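Periplasmic binding protein/LacI transcriptional regulator (PDB 4YLE) probably binds a simple sugar in the periplasm as the solute-binding component of an ABC transporter and delivers it to the membrane for uptake. Local coordinates at residues V167-G172 against V198-G203; W205-G210 against N231-I236; V213-L218 against V239-A244. All blocks are in the same frame, centred on the assembly; numbering follows the deposited sequence.

The three contacts lie in one lobe of the protein, around its parallel sheet of four strands. Contact 1 pairs strands 166-171 and 196-202; contacts 2 and 3 join helices 207-220 and 232-244, which pack on one face of that sheet, the first at their N-terminal ends and the second about 11 Å further along, centre to centre. Contact 1 lies 11 Å from contact 2 and 12 Å from contact 3. Selenomethionines bridge the layers: Met234 of contact 2 sets its SE 3.2 Å from Glu171 O, and Met217, in segment 213-218 but facing the sheet, sets its CE against Ile169 O and Ser199 OG. The unidentified ligand sits at the contact 2 end, hydrogen-bonded to Asn231.

Contact 1 (V167-G172 against V198-G203); sequences VGIVEG and VSVQSG
Strands 167-171 and 198-202 run parallel, 4.5 Å apart at closest approach and 14° from perfect alignment, the neighbouring strands of a beta-alpha-beta unit whose connecting helix is 177-193. The ladder is the staggered one of parallel sheets: the odd residues of 167-171 bond to this neighbour, while Gly168 and Val170 bond to strand 226-229 and Gly230 just after it. Ile169 gives its N-H to Ser199 O and its carbonyl to Gln201 N, and Glu171 gives its N-H to Gln201 O in a nearly straight bond of 2.8 Å. On the face that helix 177-193 covers, the beta-branched Ile169 and Val200 suit the extended backbone. Val200 spreads its two methyls over both neighbours: CG2 rests 4.0 Å from Ile169 CB, while CG1 lies 3.7 Å from Glu171 OE2. Glu171 is long enough to reach the helix: its extended chain, with CG anti to the backbone N (chi1 172°), carries the carboxylate across Val200, and OE2 is hydrogen-bonded to Thr183 OG1 of helix 177-193 and OE1 to Ser174 OG in the loop before it. The other face, with Val170 and Gln201, meets helix 207-220; there Gln201 NE2 donates to Ser199 OG within its amide plane. Where the strands end, Gly203 N bonds to Glu171 O, and the small hydroxyl of Ser202, also hydrogen-bonded to Glu204 N, reaches back: OG donates to Gly172 O at 2.8 Å, from well above the carbonyl plane.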
# COMPACT_ATOMS: atom_id res chain seq x y z
N VAL A 167 2.47 8.08 21.83
CA VAL A 167 2.85 7.98 20.42
C VAL A 167 1.72 8.49 19.52
O VAL A 167 0.58 8.57 19.96
CB VAL A 167 3.21 6.50 20.07
CG1 VAL A 167 4.19 5.97 21.14
CG2 VAL A 167 1.97 5.65 20.02
N GLY A 168 2.08 8.85 18.29
CA GLY A 168 1.13 9.24 17.28
C GLY A 168 1.21 8.33 16.10
O GLY A 168 2.27 7.80 15.79
N ILE A 169 0.06 8.11 15.45
CA ILE A 169 -0.02 7.31 14.22
C ILE A 169 -0.33 8.22 13.04
O ILE A 169 -1.34 8.95 13.03
CB ILE A 169 -1.07 6.21 14.35
CG1 ILE A 169 -0.69 5.29 15.50
CG2 ILE A 169 -1.21 5.41 13.04
CD1 ILE A 169 -1.71 4.19 15.80
N VAL A 170 0.56 8.19 12.06
CA VAL A 170 0.38 8.90 10.81
C VAL A 170 -0.15 7.88 9.78
O VAL A 170 0.56 6.98 9.36
CB VAL A 170 1.66 9.56 10.33
CG1 VAL A 170 1.37 10.47 9.12
CG2 VAL A 170 2.29 10.36 11.44
N GLU A 171 -1.42 8.04 9.42
CA GLU A 171 -2.18 7.06 8.67
C GLU A 171 -2.21 7.35 7.17
O GLU A 171 -2.03 8.48 6.75
CB GLU A 171 -3.59 7.08 9.26
CG GLU A 171 -4.64 6.33 8.60
CD GLU A 171 -5.85 6.36 9.48
OE1 GLU A 171 -6.68 7.29 9.37
OE2 GLU A 171 -5.89 5.49 10.35
N GLY A 172 -2.39 6.31 6.37
CA GLY A 172 -2.61 6.51 4.93
C GLY A 172 -3.98 7.12 4.64
O GLY A 172 -4.70 7.58 5.54
N VAL A 198 -1.94 8.90 21.31
CA VAL A 198 -2.62 10.16 21.62
C VAL A 198 -3.19 10.86 20.39
O VAL A 198 -3.99 11.78 20.52
CB VAL A 198 -1.67 11.10 22.38
CG1 VAL A 198 -1.31 10.44 23.69
CG2 VAL A 198 -0.42 11.42 21.55
N SER A 199 -2.80 10.43 19.19
CA SER A 199 -3.24 11.11 17.98
C SER A 199 -3.19 10.15 16.79
O SER A 199 -2.24 9.39 16.68
CB SER A 199 -2.38 12.34 17.69
OG SER A 199 -2.98 13.17 16.72
N VAL A 200 -4.23 10.17 15.96
CA VAL A 200 -4.23 9.43 14.70
C VAL A 200 -4.73 10.39 13.65
O VAL A 200 -5.84 10.89 13.77
CB VAL A 200 -5.12 8.15 14.74
CG1 VAL A 200 -5.09 7.41 13.40
CG2 VAL A 200 -4.66 7.20 15.83
N GLN A 201 -3.89 10.67 12.65
CA GLN A 201 -4.21 11.61 11.58
C GLN A 201 -3.66 11.11 10.25
O GLN A 201 -2.62 10.46 10.20
CB GLN A 201 -3.62 12.99 11.87
CG GLN A 201 -4.08 13.62 13.20
CD GLN A 201 -3.34 14.91 13.49
OE1 GLN A 201 -3.28 15.80 12.63
NE2 GLN A 201 -2.77 15.02 14.69
N SER A 202 -4.35 11.44 9.18
CA SER A 202 -3.93 10.98 7.86
C SER A 202 -2.93 11.92 7.20
O SER A 202 -3.16 13.13 7.09
CB SER A 202 -5.14 10.81 6.95
OG SER A 202 -4.73 10.39 5.66
N GLY A 203 -1.83 11.33 6.74
CA GLY A 203 -0.87 12.02 5.92
C GLY A 203 -1.05 11.65 4.45
O GLY A 203 -0.20 11.98 3.64

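Contact 2 (W205-G210 against N231-I236); sequences WEIDKG and NDNMAI
Trp205 O takes two hydrogen bonds from the 231-236 side, one direct and one through a water: Asn231 ND2 donates to it at 3.0 Å, and the water, 2.7 Å from that oxygen, donates while accepting from Asn233 ND2. The Asn231 amide holds Trp205 O close to its own plane, and its CG lies at the edge of the indole, 3.7 Å from Trp205 CE3, with ring and amide planes 54° apart. Asparagine suits this place because both ends of its amide are used. With CG set between the backbone N and the carbonyl carbon (chi1 77°), the side chain turns back over its helix; Asn231 is the N-cap of helix 232-244, and its OD1 accepts from Met234 N. ND2 also hydrogen-bonds the unidentified ligand, so this one residue joins helix start, tryptophan carbonyl and bound ligand. Met234, a selenomethionine, packs its long flexible chain against the backbone of Trp205 and Glu206: SE lies 3.4 Å from Trp205 N, and Met234 CE approaches Trp205 CE3, oblique to the ring. Farther out, Ile207 CG1 rests 3.4 Å from Asn233 O, and Gly210 brings its CA within 4.4 Å of Met234 CA, as its lack of a side chain permits. The two helix starts thus lie beyond the C-terminal ends of strands 196-202 and 226-229, while the indole reaches helix 177-193, against Asn178, Ala179 and Arg182.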
# COMPACT_ATOMS: atom_id res chain seq x y z
N TRP A 205 -0.65 9.27 2.51
CA TRP A 205 0.41 8.47 1.90
C TRP A 205 1.57 9.31 1.39
O TRP A 205 2.50 8.76 0.80
CB TRP A 205 -0.09 7.62 0.74
CG TRP A 205 -1.14 6.58 1.00
CD1 TRP A 205 -2.31 6.43 0.33
CD2 TRP A 205 -1.08 5.48 1.94
NE1 TRP A 205 -2.99 5.33 0.79
CE2 TRP A 205 -2.25 4.73 1.78
CE3 TRP A 205 -0.16 5.09 2.92
CZ2 TRP A 205 -2.53 3.59 2.55
CZ3 TRP A 205 -0.42 3.94 3.67
CH2 TRP A 205 -1.61 3.22 3.48
N GLU A 206 1.51 10.63 1.61
CA GLU A 206 2.46 11.57 1.02
C GLU A 206 3.50 12.10 2.01
O GLU A 206 3.24 12.28 3.20
CB GLU A 206 1.71 12.77 0.42
CG GLU A 206 0.59 12.42 -0.58
CD GLU A 206 1.05 12.04 -1.98
OE1 GLU A 206 2.26 11.83 -2.26
OE2 GLU A 206 0.15 11.92 -2.85
N ILE A 207 4.68 12.40 1.47
CA ILE A 207 5.77 12.95 2.25
C ILE A 207 5.38 14.27 2.90
O ILE A 207 5.56 14.46 4.12
CB ILE A 207 7.02 13.20 1.38
CG1 ILE A 207 7.52 11.86 0.81
CG2 ILE A 207 8.11 13.89 2.19
CD1 ILE A 207 8.73 11.99 -0.15
N ASP A 208 4.84 15.20 2.13
CA ASP A 208 4.66 16.52 2.72
C ASP A 208 3.43 16.56 3.63
O ASP A 208 3.47 17.18 4.68
CB ASP A 208 4.63 17.62 1.65
CG ASP A 208 3.72 17.32 0.51
OD1 ASP A 208 3.00 16.29 0.56
OD2 ASP A 208 3.74 18.13 -0.44
N LYS A 209 2.33 15.90 3.27
CA LYS A 209 1.21 15.81 4.21
C LYS A 209 1.64 15.03 5.48
O LYS A 209 1.26 15.42 6.58
CB LYS A 209 0.01 15.18 3.53
CG LYS A 209 -1.24 15.13 4.39
CD LYS A 209 -1.88 16.47 4.57
CE LYS A 209 -3.12 16.33 5.44
NZ LYS A 209 -3.77 17.64 5.69
N GLY A 210 2.44 13.96 5.34
CA GLY A 210 2.99 13.24 6.49
C GLY A 210 3.81 14.15 7.39
O GLY A 210 3.69 14.10 8.63
N ASN A 231 3.28 4.46 5.81
CA ASN A 231 4.21 4.10 4.72
C ASN A 231 5.52 4.86 4.88
O ASN A 231 5.62 5.75 5.72
CB ASN A 231 3.54 4.30 3.34
CG ASN A 231 3.46 5.72 2.90
OD1 ASN A 231 3.63 6.63 3.71
ND2 ASN A 231 3.22 5.94 1.60
N ASP A 232 6.52 4.45 4.12
CA ASP A 232 7.84 5.04 4.23
C ASP A 232 7.85 6.50 3.79
O ASP A 232 8.60 7.31 4.34
CB ASP A 232 8.85 4.25 3.41
CG ASP A 232 9.32 2.95 4.11
OD1 ASP A 232 8.96 2.70 5.28
OD2 ASP A 232 10.05 2.18 3.44
N ASN A 233 7.04 6.85 2.79
CA ASN A 233 7.02 8.25 2.34
C ASN A 233 6.56 9.15 3.49
O ASN A 233 7.16 10.23 3.74
CB ASN A 233 6.15 8.42 1.11
CG ASN A 233 6.89 8.10 -0.16
OD1 ASN A 233 8.14 8.07 -0.17
ND2 ASN A 233 6.15 7.93 -1.24
N MSE A 234 5.52 8.72 4.21
CA MSE A 234 5.09 9.52 5.35
C MSE A 234 6.15 9.52 6.43
O MSE A 234 6.33 10.54 7.11
CB MSE A 234 3.76 9.04 5.87
CG MSE A 234 2.64 9.46 4.96
SE MSE A 234 0.87 9.03 5.57
CE MSE A 234 1.18 7.15 5.95
N ALA A 235 6.86 8.39 6.59
CA ALA A 235 7.95 8.31 7.56
C ALA A 235 9.07 9.28 7.21
O ALA A 235 9.64 9.87 8.12
CB ALA A 235 8.48 6.91 7.64
N ILE A 236 9.38 9.45 5.92
CA ILE A 236 10.38 10.42 5.48
C ILE A 236 9.92 11.81 5.90
O ILE A 236 10.71 12.60 6.42
CB ILE A 236 10.61 10.34 3.95
CG1 ILE A 236 11.34 9.04 3.63
CG2 ILE A 236 11.37 11.55 3.43
CD1 ILE A 236 11.40 8.70 2.13
O HOH W 1 3.42 8.31 -1.69

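Contact 3 (V213-L218 against V239-A244); sequences VASAML and VSAVRA
Ser215 and Leu218 meet Ala241 through similar first torsions, each placing its outer group anti to the carbonyl carbon and beside the backbone N: OG in Ser215 (chi1 -76°) and CG in Leu218 (chi1 -67°). Ser215 OG is thereby brought to 3.2 Å from Ala241 CB, while the leucine branch CD1 reaches 3.7 Å from Ala241 O. Ala214 completes the setting, its CB 3.6 Å from Ala241 CB, with Ala241 pointing its methyl at the flank of that of Ala214. Ala241 thus sets a single methyl among Ala214, Ser215 and Leu218 of helix 213-218. Small residues suit this place because the helix axes come within 8.4 Å, and Ser215 and Ala241 bring their CA atoms to 5.1 Å. Leu218, longer, reaches past Ala241 with its CD1 branch to within 4.1 Å of Val242 CG2. It also touches Leu224, while Ala214 and Val242 rest on Leu227 of strand 226-229. The serine hydroxyl is accommodated in two ways at once. It bonds to the backbone carbonyl of Asn211, one turn earlier in its own helix, and to a water that donates to Ala241 O, a water bridge across the interface. The helices cross at -39° with their N-to-C directions roughly parallel, as is common for neighbouring helices on one side of a parallel alpha/beta sheet, here in the alpha/beta sandwich lobe of a periplasmic sugar-binding protein fold.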
# COMPACT_ATOMS: atom_id res chain seq x y z
N VAL A 213 1.45 16.62 9.34
CA VAL A 213 0.88 15.88 10.48
C VAL A 213 1.86 15.58 11.60
O VAL A 213 1.54 15.79 12.76
CB VAL A 213 0.27 14.56 9.97
CG1 VAL A 213 -0.14 13.63 11.13
CG2 VAL A 213 -0.92 14.90 9.10
N ALA A 214 3.04 15.06 11.26
CA ALA A 214 4.06 14.77 12.26
C ALA A 214 4.42 16.04 13.04
O ALA A 214 4.57 16.02 14.27
CB ALA A 214 5.31 14.17 11.60
N SER A 215 4.56 17.14 12.32
CA SER A 215 4.92 18.41 12.94
C SER A 215 3.84 18.88 13.90
O SER A 215 4.16 19.38 15.00
CB SER A 215 5.18 19.46 11.86
OG SER A 215 6.46 19.22 11.27
N ALA A 216 2.59 18.72 13.50
CA ALA A 216 1.48 19.08 14.36
C ALA A 216 1.50 18.21 15.62
O ALA A 216 1.28 18.72 16.71
CB ALA A 216 0.15 18.94 13.64
N MSE A 217 1.76 16.91 15.46
CA MSE A 217 1.72 16.01 16.60
C MSE A 217 2.85 16.33 17.60
O MSE A 217 2.63 16.31 18.80
CB MSE A 217 1.83 14.55 16.14
CG MSE A 217 0.59 14.08 15.54
SE MSE A 217 0.92 12.28 14.85
CE MSE A 217 -0.95 11.97 14.29
N LEU A 218 4.05 16.59 17.08
CA LEU A 218 5.17 16.98 17.92
C LEU A 218 4.87 18.29 18.65
O LEU A 218 5.22 18.46 19.83
CB LEU A 218 6.45 17.13 17.08
CG LEU A 218 6.95 15.79 16.53
CD1 LEU A 218 7.90 16.05 15.36
CD2 LEU A 218 7.63 14.96 17.57
N VAL A 239 10.48 11.99 9.73
CA VAL A 239 11.90 12.21 10.00
C VAL A 239 12.29 13.70 9.84
O VAL A 239 12.95 14.28 10.72
CB VAL A 239 12.78 11.30 9.06
CG1 VAL A 239 14.24 11.78 9.00
CG2 VAL A 239 12.73 9.91 9.55
N SER A 240 11.83 14.35 8.78
CA SER A 240 12.04 15.79 8.62
C SER A 240 11.42 16.61 9.75
O SER A 240 12.00 17.61 10.19
CB SER A 240 11.47 16.27 7.29
OG SER A 240 12.19 15.71 6.21
N ALA A 241 10.23 16.21 10.19
CA ALA A 241 9.55 16.97 11.23
C ALA A 241 10.30 16.82 12.56
O ALA A 241 10.43 17.78 13.32
CB ALA A 241 8.08 16.52 11.37
N VAL A 242 10.76 15.60 12.84
CA VAL A 242 11.50 15.33 14.07
C VAL A 242 12.77 16.16 14.09
O VAL A 242 13.06 16.81 15.07
CB VAL A 242 11.80 13.82 14.21
CG1 VAL A 242 12.76 13.54 15.33
CG2 VAL A 242 10.51 13.05 14.47
N ARG A 243 13.52 16.13 12.98
CA ARG A 243 14.73 16.97 12.86
C ARG A 243 14.41 18.46 13.08
O ARG A 243 15.12 19.16 13.82
CB ARG A 243 15.37 16.77 11.49
CG ARG A 243 16.70 17.59 11.29
CD ARG A 243 17.11 17.69 9.82
NE ARG A 243 18.48 18.20 9.59
CZ ARG A 243 18.79 19.47 9.29
NH1 ARG A 243 17.85 20.41 9.20
NH2 ARG A 243 20.06 19.81 9.09
N ALA A 244 13.35 18.96 12.47
CA ALA A 244 13.02 20.38 12.55
C ALA A 244 12.64 20.78 13.99
O ALA A 244 12.79 21.95 14.38
CB ALA A 244 11.90 20.70 11.60
O HOH W 2 8.55 19.76 13.36